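Side-chain contacts in periplasmic binding protein (Sulfurospirillum deleyianum, PDB 4PAG), which probably serves as the solute-binding component of an ABC transporter of the iron/vitamin B12 type, and holds a molecule of histidine in this crystal: residues Leu202-Val207 against Ile223-Glu228; Tyr175-Gly178 against Thr184-Asp187; Glu58-Lys63 against Lys319-Leu324; Lys263-Trp268 against Leu307-Glu312. One frame throughout, in Å; residues are numbered along the deposited sequence.

Interaction 3 opens first, at Glu58-Lys63, which runs out of helix 57-60, and closes last, at the C-terminal end of helix 315-322, so the other three contacts nest inside its loop. Within that loop they follow in series without crossing. Interaction 2 closes a short turn at the end of strand 172-176, interaction 1 joins the loop after strand 201-202 to helix 219-225, and interaction 4 carries the loop after strand 258-260 to the end of helix 297-309. Interactions 1 and 2 are linked by the disulfide Cys186-Cys206. Interactions 3 and 4 pack against each other, as where Phe60 meets Pro265, and both touch the bound histidine.

Interaction 1. Residues Leu202-Val207 against Ile223-Glu228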
loop_
_atom_site.group_PDB
_atom_site.type_symbol
_atom_site.label_atom_id
_atom_site.label_comp_id
_atom_site.label_asym_id
_atom_site.label_seq_id
_atom_site.Cartn_x
_atom_site.Cartn_y
_atom_site.Cartn_z
ATOM N N LEU A 202 13.576 -3.361 -11.548
ATOM C CA LEU A 202 12.317 -3.275 -12.281
ATOM C C LEU A 202 12.595 -3.057 -13.769
ATOM O O LEU A 202 13.264 -2.102 -14.143
ATOM C CB LEU A 202 11.463 -2.148 -11.712
ATOM C CG LEU A 202 10.687 -2.490 -10.446
ATOM C CD1 LEU A 202 10.256 -1.221 -9.723
ATOM C CD2 LEU A 202 9.470 -3.341 -10.794
ATOM N N VAL A 203 12.083 -3.938 -14.622
ATOM C CA VAL A 203 12.546 -3.975 -16.011
ATOM C C VAL A 203 12.097 -2.815 -16.906
ATOM O O VAL A 203 12.802 -2.486 -17.858
ATOM C CB VAL A 203 12.213 -5.314 -16.701
ATOM C CG1 VAL A 203 12.998 -6.429 -16.036
ATOM C CG2 VAL A 203 10.715 -5.606 -16.679
ATOM N N HIS A 204 10.943 -2.216 -16.615
ATOM C CA HIS A 204 10.406 -1.118 -17.418
ATOM C C HIS A 204 10.862 0.230 -16.824
ATOM O O HIS A 204 10.448 0.615 -15.721
ATOM C CB HIS A 204 8.878 -1.220 -17.479
ATOM C CG HIS A 204 8.233 -0.310 -18.478
ATOM N ND1 HIS A 204 8.383 -0.461 -19.841
ATOM C CD2 HIS A 204 7.403 0.746 -18.304
ATOM C CE1 HIS A 204 7.687 0.478 -20.463
ATOM N NE2 HIS A 204 7.084 1.225 -19.552
ATOM N N LYS A 205 11.716 0.931 -17.566
ATOM C CA LYS A 205 12.408 2.125 -17.068
ATOM C C LYS A 205 11.730 3.414 -17.533
ATOM O O LYS A 205 11.723 3.725 -18.722
ATOM C CB LYS A 205 13.871 2.129 -17.525
ATOM C CG LYS A 205 14.638 0.845 -17.237
ATOM C CD LYS A 205 14.689 0.549 -15.750
ATOM C CE LYS A 205 15.759 -0.467 -15.398
ATOM N NZ LYS A 205 15.690 -0.800 -13.944
ATOM N N CYS A 206 11.163 4.154 -16.588
ATOM C CA CYS A 206 10.559 5.471 -16.857
ATOM C C CYS A 206 10.163 6.091 -15.523
ATOM O O CYS A 206 10.406 5.495 -14.470
ATOM C CB CYS A 206 9.329 5.375 -17.782
ATOM S SG CYS A 206 8.157 4.032 -17.427
ATOM N N VAL A 207 9.574 7.285 -15.570
ATOM C CA VAL A 207 9.037 7.948 -14.380
ATOM C C VAL A 207 7.527 8.100 -14.543
ATOM O O VAL A 207 7.039 8.611 -15.553
ATOM C CB VAL A 207 9.681 9.337 -14.137
ATOM C CG1 VAL A 207 9.082 10.008 -12.905
ATOM C CG2 VAL A 207 11.185 9.202 -13.956
ATOM N N ILE A 223 9.057 -10.371 -23.307
ATOM C CA ILE A 223 10.073 -11.345 -23.719
ATOM C C ILE A 223 11.459 -10.704 -23.753
ATOM O O ILE A 223 12.422 -11.287 -23.243
ATOM C CB ILE A 223 9.756 -11.967 -25.092
ATOM C CG1 ILE A 223 8.511 -12.844 -25.005
ATOM C CG2 ILE A 223 10.947 -12.781 -25.606
ATOM C CD1 ILE A 223 8.030 -13.352 -26.350
ATOM N N LEU A 224 11.563 -9.514 -24.344
ATOM C CA LEU A 224 12.848 -8.804 -24.408
ATOM C C LEU A 224 13.388 -8.496 -23.023
ATOM O O LEU A 224 14.580 -8.653 -22.779
ATOM C CB LEU A 224 12.741 -7.503 -25.214
ATOM C CG LEU A 224 12.582 -7.669 -26.719
ATOM C CD1 LEU A 224 12.225 -6.337 -27.362
ATOM C CD2 LEU A 224 13.848 -8.252 -27.345
ATOM N N TYR A 225 12.506 -8.073 -22.117
ATOM C CA TYR A 225 12.906 -7.742 -20.758
ATOM C C TYR A 225 13.456 -8.953 -19.984
ATOM O O TYR A 225 14.282 -8.785 -19.087
ATOM C CB TYR A 225 11.747 -7.090 -19.985
ATOM C CG TYR A 225 11.425 -5.635 -20.330
ATOM C CD1 TYR A 225 12.408 -4.751 -20.785
ATOM C CD2 TYR A 225 10.138 -5.125 -20.126
ATOM C CE1 TYR A 225 12.110 -3.423 -21.067
ATOM C CE2 TYR A 225 9.829 -3.792 -20.397
ATOM C CZ TYR A 225 10.815 -2.948 -20.871
ATOM O OH TYR A 225 10.522 -1.624 -21.143
ATOM N N ASP A 226 13.001 -10.158 -20.327
ATOM C CA ASP A 226 13.540 -11.395 -19.756
ATOM C C ASP A 226 13.591 -11.350 -18.213
ATOM O O ASP A 226 14.654 -11.532 -17.609
ATOM C CB ASP A 226 14.936 -11.656 -20.356
ATOM C CG ASP A 226 15.538 -12.998 -19.933
ATOM O OD1 ASP A 226 14.780 -13.954 -19.681
ATOM O OD2 ASP A 226 16.785 -13.098 -19.861
ATOM N N PRO A 227 12.442 -11.101 -17.562
ATOM C CA PRO A 227 12.513 -11.006 -16.101
ATOM C C PRO A 227 12.842 -12.349 -15.454
ATOM O O PRO A 227 12.530 -13.408 -16.012
ATOM C CB PRO A 227 11.101 -10.555 -15.710
ATOM C CG PRO A 227 10.228 -11.106 -16.795
ATOM C CD PRO A 227 11.054 -10.966 -18.049
ATOM N N GLU A 228 13.487 -12.297 -14.296
ATOM C CA GLU A 228 13.779 -13.496 -13.519
ATOM C C GLU A 228 12.592 -13.863 -12.635
ATOM O O GLU A 228 12.331 -15.047 -12.401
ATOM C CB GLU A 228 15.033 -13.296 -12.676
ATOM C CG GLU A 228 16.269 -13.031 -13.515
ATOM C CD GLU A 228 17.431 -12.498 -12.699
ATOM O OE1 GLU A 228 18.121 -13.321 -12.059
ATOM O OE2 GLU A 228 17.659 -11.268 -12.705
HETATM O O HOH W 1 12.390 -0.030 -20.239
#
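Val203 presses on the ring of Tyr225 and makes the tightly packed half of this contact. Its CG2 comes to 3.5 Å from CD2 of Tyr225, while CB sits 4.2 Å from the ring centroid and 29° off the normal, a CH-pi contact over the face. The carbonyl oxygen of Val203 approaches the same face nearer the rim, 3.4 Å from CE1 of Tyr225. Beneath this layer Val203 also rests on Lys172 and Tyr174 of strand 172-176, so Val203 lies between the helix end and that strand. Asp226, with positive phi, ends helix 219-225 just after the tyrosine.

The other half is looser and wetter. Here His204 holds CG anti to its N (chi1 -169°), and the imidazole reaches the hydroxyl end of the tyrosine: ND1 of His204 lies 2.8 Å from OH of Tyr225 in a hydrogen bond, with either atom a possible donor. The two rings meet rim to rim, planes at 69°, neither over the other's face. A water also takes hold of Tyr225 OH at 2.6 Å, and it accepts from Lys205 N at 2.9 Å.

The tyrosine thus serves two chemistries at once: its ring packs on Val203, which itself rests on strand 172-176, whereas its hydroxyl has an imidazole and a water as partners, an arrangement that could adapt to either protonation of the histidine.

Interaction 2. Residues Tyr175-Gly178 against Thr184-Asp187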
loop_
_atom_site.group_PDB
_atom_site.type_symbol
_atom_site.label_atom_id
_atom_site.label_comp_id
_atom_site.label_asym_id
_atom_site.label_seq_id
_atom_site.Cartn_x
_atom_site.Cartn_y
_atom_site.Cartn_z
ATOM N N TYR A 175 6.518 -6.363 -13.088
ATOM C CA TYR A 175 5.270 -6.215 -12.348
ATOM C C TYR A 175 4.118 -6.312 -13.338
ATOM O O TYR A 175 3.897 -5.401 -14.132
ATOM C CB TYR A 175 5.267 -4.867 -11.624
ATOM C CG TYR A 175 4.057 -4.570 -10.763
ATOM C CD1 TYR A 175 3.341 -5.581 -10.125
ATOM C CD2 TYR A 175 3.647 -3.258 -10.569
ATOM C CE1 TYR A 175 2.242 -5.290 -9.326
ATOM C CE2 TYR A 175 2.556 -2.956 -9.777
ATOM C CZ TYR A 175 1.849 -3.968 -9.161
ATOM O OH TYR A 175 0.753 -3.639 -8.386
ATOM N N ALA A 176 3.410 -7.438 -13.315
ATOM C CA ALA A 176 2.384 -7.708 -14.318
ATOM C C ALA A 176 1.026 -7.287 -13.799
ATOM O O ALA A 176 0.496 -7.884 -12.874
ATOM C CB ALA A 176 2.374 -9.180 -14.690
ATOM N N GLU A 177 0.464 -6.255 -14.413
ATOM C CA GLU A 177 -0.828 -5.728 -14.012
ATOM C C GLU A 177 -1.858 -5.977 -15.100
ATOM O O GLU A 177 -1.509 -6.318 -16.233
ATOM C CB GLU A 177 -0.700 -4.237 -13.727
ATOM C CG GLU A 177 0.179 -3.925 -12.530
ATOM C CD GLU A 177 0.282 -2.432 -12.297
ATOM O OE1 GLU A 177 0.902 -1.764 -13.162
ATOM O OE2 GLU A 177 -0.261 -1.940 -11.274
ATOM N N GLY A 178 -3.129 -5.833 -14.732
ATOM C CA GLY A 178 -4.238 -6.055 -15.639
ATOM C C GLY A 178 -4.544 -7.522 -15.881
ATOM O O GLY A 178 -3.801 -8.417 -15.478
ATOM N N THR A 184 2.022 -2.395 -16.766
ATOM C CA THR A 184 3.062 -2.444 -15.750
ATOM C C THR A 184 3.271 -1.055 -15.179
ATOM O O THR A 184 2.526 -0.117 -15.500
ATOM C CB THR A 184 4.394 -3.029 -16.294
ATOM O OG1 THR A 184 5.276 -3.318 -15.201
ATOM C CG2 THR A 184 5.088 -2.081 -17.275
ATOM N N GLU A 185 4.251 -0.943 -14.296
ATOM C CA GLU A 185 4.630 0.347 -13.754
ATOM C C GLU A 185 6.028 0.705 -14.171
ATOM O O GLU A 185 6.857 -0.166 -14.445
ATOM C CB GLU A 185 4.555 0.329 -12.237
ATOM C CG GLU A 185 3.143 0.119 -11.725
ATOM C CD GLU A 185 2.201 1.202 -12.205
ATOM O OE1 GLU A 185 2.579 2.393 -12.114
ATOM O OE2 GLU A 185 1.089 0.866 -12.663
ATOM N N CYS A 186 6.280 2.003 -14.212
ATOM C CA CYS A 186 7.630 2.521 -14.344
ATOM C C CYS A 186 8.446 2.083 -13.131
ATOM O O CYS A 186 7.889 1.863 -12.052
ATOM C CB CYS A 186 7.600 4.052 -14.419
ATOM S SG CYS A 186 6.886 4.722 -15.939
ATOM N N ASP A 187 9.759 1.958 -13.309
ATOM C CA ASP A 187 10.651 1.648 -12.203
ATOM C C ASP A 187 10.650 2.742 -11.130
ATOM O O ASP A 187 10.996 2.475 -9.990
ATOM C CB ASP A 187 12.077 1.372 -12.689
ATOM C CG ASP A 187 12.819 2.627 -13.105
ATOM O OD1 ASP A 187 12.366 3.333 -14.027
ATOM O OD2 ASP A 187 13.873 2.910 -12.497
HETATM O O HOH W 2 7.717 -3.954 -14.488
#
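Tyr175 and Glu185 lie side by side and point the same way, the edge of the ring meeting the aliphatic part of the glutamate: CD2 of Tyr175 is 3.6 Å from CG of Glu185, and the ring and carboxylate planes are turned 60° apart. Glu177 comes over one face of the same ring, its CG near the rim. From there its extended chain crosses that of Glu185 at about a right angle, and the two carboxylates stand at 83° to each other, with OE1 of Glu177 2.7 Å from OE2 of Glu185. Arg271 makes a salt bridge to both groups, and the hydroxyl of Tyr175 is hydrogen-bonded to Asp270 and Gln233.

At the backbone, Thr184 has OG1 anti to its N (chi1 -168°), which aims the hydroxyl at the strand end. OG1 of Thr184 donates to O of Tyr175 at 2.7 Å, in the carbonyl plane and on a lone pair. It also accepts from a water at 2.6 Å, and that water in turn takes the N-H of Tyr175 at 3.0 Å. The contact thereby fastens the end of strand 172-176 to the loop that carries Cys186 of the disulfide.

With the two buried carboxylate oxygens so close, one acid probably keeps a proton, although Arg271, paired with both, would partly offset the charge if both were ionised.

Interaction 3. Residues Glu58-Lys63 against Lys319-Leu324; sequences EKFLSK and KTYFKL. With HIS (histidine), chain E.
The hydroxyl oxygen of Tyr321 is touched by the methylenes of Lys59 in van der Waals contact, CE at 3.6 Å and CG at 3.8 Å from that OH. Turns at chi2 (-71°) and chi3 (-68°) fold the lysine chain back over the hydroxyl, across the tyrosine at about a right angle. Further along the ring, Phe60 brings its edge onto the face in a T-shaped stack: CZ of Phe60 stands 3.9 Å above the Tyr321 plane, over its centre, with the ring planes at 78°. Thr320 CG2 covers the opposite face. Phe60 CZ also reaches CZ of Phe322 at 4.3 Å, and Phe322 in turn lies under CB of Tyr321 and meets Trp268 and Tyr305.

The packing joins helix 57-60 to the C-terminal helix 315-322, whose end, with Tyr321, Phe322 and Lys323, lines the histidine pocket of this periplasmic binding protein. Replacing Tyr321 by an alanine would probably open a gap beneath the Phe60 edge and leave the folded Lys59 chain without the surface it rests on.

On the other side of the helix end the bound histidine lies close: O of Tyr321 is 3.0 Å from the ligand's CD2. The extended chain of Lys323 runs alongside the imidazole, CD of Lys323 3.4 Å from the ligand's CE1, and its ammonium end makes a cation-pi contact with Tyr238.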
loop_
_atom_site.group_PDB
_atom_site.type_symbol
_atom_site.label_atom_id
_atom_site.label_comp_id
_atom_site.label_asym_id
_atom_site.label_seq_id
_atom_site.Cartn_x
_atom_site.Cartn_y
_atom_site.Cartn_z
ATOM N N GLU A 58 -14.058 -9.033 5.854
ATOM C CA GLU A 58 -14.919 -9.440 6.972
ATOM C C GLU A 58 -14.227 -10.415 7.938
ATOM O O GLU A 58 -14.587 -10.499 9.109
ATOM C CB GLU A 58 -16.256 -10.009 6.465
ATOM C CG GLU A 58 -16.185 -11.373 5.788
ATOM C CD GLU A 58 -15.633 -11.330 4.369
ATOM O OE1 GLU A 58 -15.399 -10.218 3.838
ATOM O OE2 GLU A 58 -15.427 -12.420 3.784
ATOM N N LYS A 59 -13.218 -11.129 7.452
ATOM C CA LYS A 59 -12.467 -12.063 8.282
ATOM C C LYS A 59 -11.376 -11.363 9.115
ATOM O O LYS A 59 -10.911 -11.922 10.106
ATOM C CB LYS A 59 -11.832 -13.151 7.404
ATOM C CG LYS A 59 -12.803 -13.862 6.455
ATOM C CD LYS A 59 -13.776 -14.782 7.180
ATOM C CE LYS A 59 -13.060 -15.984 7.788
ATOM N NZ LYS A 59 -13.985 -17.055 8.255
ATOM N N PHE A 60 -10.976 -10.150 8.720
ATOM C CA PHE A 60 -9.829 -9.462 9.323
ATOM C C PHE A 60 -10.134 -8.100 9.955
ATOM O O PHE A 60 -9.372 -7.638 10.799
ATOM C CB PHE A 60 -8.750 -9.253 8.260
ATOM C CG PHE A 60 -8.125 -10.524 7.761
ATOM C CD1 PHE A 60 -7.034 -11.069 8.411
ATOM C CD2 PHE A 60 -8.602 -11.153 6.627
ATOM C CE1 PHE A 60 -6.446 -12.227 7.948
ATOM C CE2 PHE A 60 -8.015 -12.320 6.154
ATOM C CZ PHE A 60 -6.941 -12.857 6.818
ATOM N N LEU A 61 -11.229 -7.461 9.545
ATOM C CA LEU A 61 -11.520 -6.074 9.921
ATOM C C LEU A 61 -12.777 -5.988 10.775
ATOM O O LEU A 61 -13.654 -6.853 10.711
ATOM C CB LEU A 61 -11.715 -5.227 8.658
ATOM C CG LEU A 61 -10.584 -5.269 7.629
ATOM C CD1 LEU A 61 -11.004 -4.550 6.356
ATOM C CD2 LEU A 61 -9.305 -4.677 8.195
ATOM N N SER A 62 -12.870 -4.926 11.565
ATOM C CA SER A 62 -14.006 -4.742 12.457
ATOM C C SER A 62 -15.303 -4.603 11.665
ATOM O O SER A 62 -15.311 -4.119 10.537
ATOM C CB SER A 62 -13.805 -3.506 13.334
ATOM O OG SER A 62 -13.917 -2.325 12.559
ATOM N N LYS A 63 -16.401 -5.037 12.270
ATOM C CA LYS A 63 -17.714 -4.854 11.672
ATOM C C LYS A 63 -18.006 -3.366 11.450
ATOM O O LYS A 63 -18.567 -2.997 10.417
ATOM C CB LYS A 63 -18.793 -5.495 12.541
ATOM C CG LYS A 63 -20.107 -5.725 11.811
ATOM C CD LYS A 63 -20.747 -7.041 12.231
ATOM C CE LYS A 63 -22.167 -7.170 11.708
ATOM N NZ LYS A 63 -23.089 -6.190 12.351
ATOM N N LYS A 319 -1.560 -20.647 4.370
ATOM C CA LYS A 319 -1.699 -21.312 3.087
ATOM C C LYS A 319 -2.876 -20.728 2.314
ATOM O O LYS A 319 -2.725 -20.317 1.170
ATOM C CB LYS A 319 -1.900 -22.817 3.288
ATOM C CG LYS A 319 -1.866 -23.621 1.998
ATOM C CD LYS A 319 -2.268 -25.070 2.232
ATOM C CE LYS A 319 -2.578 -25.775 0.919
ATOM N NZ LYS A 319 -1.371 -25.915 0.057
ATOM N N THR A 320 -4.038 -20.684 2.961
ATOM C CA THR A 320 -5.287 -20.249 2.338
ATOM C C THR A 320 -5.235 -18.825 1.802
ATOM O O THR A 320 -5.572 -18.582 0.651
ATOM C CB THR A 320 -6.458 -20.341 3.340
ATOM O OG1 THR A 320 -6.639 -21.705 3.730
ATOM C CG2 THR A 320 -7.757 -19.818 2.729
ATOM N N TYR A 321 -4.838 -17.882 2.644
ATOM C CA TYR A 321 -4.852 -16.478 2.249
ATOM C C TYR A 321 -3.599 -16.007 1.517
ATOM O O TYR A 321 -3.684 -15.086 0.704
ATOM C CB TYR A 321 -5.112 -15.599 3.472
ATOM C CG TYR A 321 -6.481 -15.844 4.057
ATOM C CD1 TYR A 321 -7.617 -15.405 3.396
ATOM C CD2 TYR A 321 -6.643 -16.529 5.255
ATOM C CE1 TYR A 321 -8.877 -15.634 3.914
ATOM C CE2 TYR A 321 -7.898 -16.762 5.781
ATOM C CZ TYR A 321 -9.013 -16.311 5.108
ATOM O OH TYR A 321 -10.270 -16.530 5.619
ATOM N N PHE A 322 -2.451 -16.626 1.796
ATOM C CA PHE A 322 -1.152 -16.073 1.363
ATOM C C PHE A 322 -0.193 -17.037 0.650
ATOM O O PHE A 322 0.872 -16.608 0.198
ATOM C CB PHE A 322 -0.430 -15.468 2.572
ATOM C CG PHE A 322 -1.321 -14.628 3.446
ATOM C CD1 PHE A 322 -2.007 -13.558 2.913
ATOM C CD2 PHE A 322 -1.474 -14.912 4.790
ATOM C CE1 PHE A 322 -2.840 -12.780 3.700
ATOM C CE2 PHE A 322 -2.302 -14.136 5.592
ATOM C CZ PHE A 322 -2.984 -13.069 5.042
ATOM N N LYS A 323 -0.565 -18.314 0.542
ATOM C CA LYS A 323 0.302 -19.344 -0.042
ATOM C C LYS A 323 1.664 -19.391 0.653
ATOM O O LYS A 323 2.708 -19.523 0.012
ATOM C CB LYS A 323 0.469 -19.144 -1.557
ATOM C CG LYS A 323 -0.807 -19.318 -2.363
ATOM C CD LYS A 323 -0.640 -18.770 -3.775
ATOM C CE LYS A 323 -1.974 -18.575 -4.487
ATOM N NZ LYS A 323 -1.785 -18.030 -5.863
ATOM N N LEU A 324 1.638 -19.288 1.974
ATOM C CA LEU A 324 2.841 -19.359 2.780
ATOM C C LEU A 324 2.666 -20.434 3.847
ATOM O O LEU A 324 3.598 -20.735 4.587
ATOM C CB LEU A 324 3.119 -18.004 3.429
ATOM C CG LEU A 324 3.405 -16.841 2.476
ATOM C CD1 LEU A 324 3.502 -15.542 3.257
ATOM C CD2 LEU A 324 4.677 -17.071 1.673
HETATM N N HIS E . -5.567 -15.796 -4.703
HETATM C CA HIS E . -5.642 -14.425 -4.127
HETATM C C HIS E . -6.354 -13.479 -5.084
HETATM O O HIS E . -5.777 -12.620 -5.765
HETATM C CB HIS E . -4.254 -13.901 -3.784
HETATM C CG HIS E . -3.410 -14.879 -3.028
HETATM N ND1 HIS E . -2.035 -14.906 -3.115
HETATM C CD2 HIS E . -3.752 -15.870 -2.172
HETATM C CE1 HIS E . -1.564 -15.864 -2.337
HETATM N NE2 HIS E . -2.585 -16.465 -1.754
HETATM O OXT HIS E . -7.566 -13.581 -5.193
#

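Interaction 4. Residues Lys263-Trp268 against Leu307-Glu312. With HIS (histidine), chain E.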
loop_
_atom_site.group_PDB
_atom_site.type_symbol
_atom_site.label_atom_id
_atom_site.label_comp_id
_atom_site.label_asym_id
_atom_site.label_seq_id
_atom_site.Cartn_x
_atom_site.Cartn_y
_atom_site.Cartn_z
ATOM N N LYS A 263 -3.959 -10.148 -0.880
ATOM C CA LYS A 263 -4.926 -9.051 -0.867
ATOM C C LYS A 263 -5.797 -8.972 0.376
ATOM O O LYS A 263 -6.650 -8.089 0.457
ATOM C CB LYS A 263 -5.837 -9.175 -2.092
ATOM C CG LYS A 263 -5.089 -9.028 -3.396
ATOM C CD LYS A 263 -5.921 -9.398 -4.592
ATOM C CE LYS A 263 -5.108 -9.195 -5.855
ATOM N NZ LYS A 263 -4.063 -10.239 -6.013
ATOM N N SER A 264 -5.586 -9.871 1.339
ATOM C CA SER A 264 -6.489 -10.024 2.475
ATOM C C SER A 264 -5.902 -9.462 3.776
ATOM O O SER A 264 -4.904 -9.981 4.274
ATOM C CB SER A 264 -6.838 -11.501 2.666
ATOM O OG SER A 264 -7.448 -12.027 1.497
ATOM N N PRO A 265 -6.524 -8.408 4.341
ATOM C CA PRO A 265 -7.693 -7.660 3.883
ATOM C C PRO A 265 -7.354 -6.452 3.002
ATOM O O PRO A 265 -8.245 -5.889 2.352
ATOM C CB PRO A 265 -8.300 -7.179 5.194
ATOM C CG PRO A 265 -7.099 -6.879 6.030
ATOM C CD PRO A 265 -6.110 -7.963 5.689
ATOM N N PHE A 266 -6.086 -6.040 3.015
ATOM C CA PHE A 266 -5.604 -4.946 2.193
ATOM C C PHE A 266 -4.473 -5.491 1.319
ATOM O O PHE A 266 -3.712 -6.363 1.745
ATOM C CB PHE A 266 -5.021 -3.813 3.043
ATOM C CG PHE A 266 -5.954 -3.219 4.063
ATOM C CD1 PHE A 266 -7.333 -3.137 3.856
ATOM C CD2 PHE A 266 -5.423 -2.657 5.223
ATOM C CE1 PHE A 266 -8.158 -2.544 4.809
ATOM C CE2 PHE A 266 -6.242 -2.059 6.170
ATOM C CZ PHE A 266 -7.612 -1.998 5.960
ATOM N N ASN A 267 -4.339 -4.949 0.117
ATOM C CA ASN A 267 -3.287 -5.381 -0.809
ATOM C C ASN A 267 -1.894 -5.163 -0.218
ATOM O O ASN A 267 -1.609 -4.102 0.357
ATOM C CB ASN A 267 -3.430 -4.613 -2.112
ATOM C CG ASN A 267 -2.713 -5.276 -3.271
ATOM O OD1 ASN A 267 -1.472 -5.242 -3.367
ATOM N ND2 ASN A 267 -3.486 -5.861 -4.177
ATOM N N TRP A 268 -1.028 -6.168 -0.355
ATOM C CA TRP A 268 0.309 -6.118 0.222
ATOM C C TRP A 268 1.265 -5.155 -0.492
ATOM O O TRP A 268 2.258 -4.760 0.106
ATOM C CB TRP A 268 0.950 -7.520 0.281
ATOM C CG TRP A 268 0.417 -8.401 1.376
ATOM C CD1 TRP A 268 -0.764 -8.257 2.052
ATOM C CD2 TRP A 268 1.032 -9.581 1.899
ATOM N NE1 TRP A 268 -0.907 -9.256 2.971
ATOM C CE2 TRP A 268 0.177 -10.089 2.896
ATOM C CE3 TRP A 268 2.226 -10.260 1.624
ATOM C CZ2 TRP A 268 0.479 -11.242 3.626
ATOM C CZ3 TRP A 268 2.518 -11.402 2.349
ATOM C CH2 TRP A 268 1.649 -11.880 3.330
ATOM N N LEU A 307 -0.164 -7.705 15.496
ATOM C CA LEU A 307 -0.072 -6.339 16.014
ATOM C C LEU A 307 -0.977 -5.388 15.238
ATOM O O LEU A 307 -1.768 -4.642 15.840
ATOM C CB LEU A 307 1.378 -5.846 15.976
ATOM C CG LEU A 307 1.610 -4.396 16.420
ATOM C CD1 LEU A 307 1.208 -4.208 17.878
ATOM C CD2 LEU A 307 3.053 -3.981 16.208
ATOM N N PHE A 308 -0.878 -5.414 13.910
ATOM C CA PHE A 308 -1.630 -4.459 13.078
ATOM C C PHE A 308 -3.129 -4.733 13.033
ATOM O O PHE A 308 -3.918 -3.793 13.063
ATOM C CB PHE A 308 -1.042 -4.358 11.655
ATOM C CG PHE A 308 0.183 -3.495 11.581
ATOM C CD1 PHE A 308 1.397 -3.963 12.035
ATOM C CD2 PHE A 308 0.106 -2.188 11.109
ATOM C CE1 PHE A 308 2.529 -3.164 12.001
ATOM C CE2 PHE A 308 1.232 -1.388 11.063
ATOM C CZ PHE A 308 2.449 -1.874 11.514
ATOM N N PHE A 309 -3.522 -6.005 12.988
ATOM C CA PHE A 309 -4.931 -6.372 12.825
ATOM C C PHE A 309 -5.542 -7.058 14.047
ATOM O O PHE A 309 -6.758 -7.201 14.119
ATOM C CB PHE A 309 -5.115 -7.242 11.570
ATOM C CG PHE A 309 -4.842 -6.506 10.287
ATOM C CD1 PHE A 309 -5.756 -5.573 9.807
ATOM C CD2 PHE A 309 -3.672 -6.720 9.570
ATOM C CE1 PHE A 309 -5.506 -4.874 8.634
ATOM C CE2 PHE A 309 -3.421 -6.025 8.394
ATOM C CZ PHE A 309 -4.339 -5.100 7.927
ATOM N N GLY A 310 -4.714 -7.469 15.007
ATOM C CA GLY A 310 -5.209 -8.200 16.169
ATOM C C GLY A 310 -5.685 -9.595 15.803
ATOM O O GLY A 310 -6.592 -10.126 16.439
ATOM N N VAL A 311 -5.074 -10.187 14.779
ATOM C CA VAL A 311 -5.529 -11.459 14.225
ATOM C C VAL A 311 -4.425 -12.507 14.313
ATOM O O VAL A 311 -3.289 -12.250 13.918
ATOM C CB VAL A 311 -5.967 -11.297 12.762
ATOM C CG1 VAL A 311 -6.246 -12.651 12.124
ATOM C CG2 VAL A 311 -7.206 -10.415 12.685
ATOM N N GLU A 312 -4.778 -13.678 14.835
ATOM C CA GLU A 312 -3.871 -14.823 14.921
ATOM C C GLU A 312 -4.079 -15.680 13.700
ATOM O O GLU A 312 -5.209 -16.012 13.367
ATOM C CB GLU A 312 -4.199 -15.668 16.144
ATOM C CG GLU A 312 -3.984 -14.946 17.454
ATOM C CD GLU A 312 -2.520 -14.827 17.806
ATOM O OE1 GLU A 312 -1.699 -15.596 17.250
ATOM O OE2 GLU A 312 -2.197 -13.968 18.648
HETATM N N HIS E . -5.567 -15.796 -4.703
HETATM C CA HIS E . -5.642 -14.425 -4.127
HETATM C C HIS E . -6.354 -13.479 -5.084
HETATM O O HIS E . -5.777 -12.620 -5.765
HETATM C CB HIS E . -4.254 -13.901 -3.784
HETATM C CG HIS E . -3.410 -14.879 -3.028
HETATM N ND1 HIS E . -2.035 -14.906 -3.115
HETATM C CD2 HIS E . -3.752 -15.870 -2.172
HETATM C CE1 HIS E . -1.564 -15.864 -2.337
HETATM N NE2 HIS E . -2.585 -16.465 -1.754
HETATM O OXT HIS E . -7.566 -13.581 -5.193
#
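The ring of Phe309 has Pro265 over one face, where CD stands 4.0 Å above the plane toward the rim, and Phe266 CD2 at its edge. Its own edge turns in an offset edge-to-face stack toward the face of Phe266, planes at 64° and centroids 5.6 Å apart; CZ of Phe309 comes 3.8 Å from CD2 of Phe266. Pro265 CG, 3.7 Å from CE1 of Phe309, lies on the same side of the Phe266 ring as the Phe309 edge, so the proline packs against both rings. A cis peptide bond precedes this proline. The cluster seats the loop after strand 258-260 on the end of helix 297-309.

At the other end of the loop Lys263, bent at its last torsion (chi4 73°), donates from NZ to the carboxylate O of the bound histidine at 2.9 Å. NZ is held as well by the carbonyls of Gln233 and Val261. A methionine in its place would probably leave the ligand carboxylate without this charged mate and those carbonyls without their donor.

The apolar rings thus pack the loop against the helix end, while one ammonium group, already bonded to two carbonyls, meets the ligand's carboxylate.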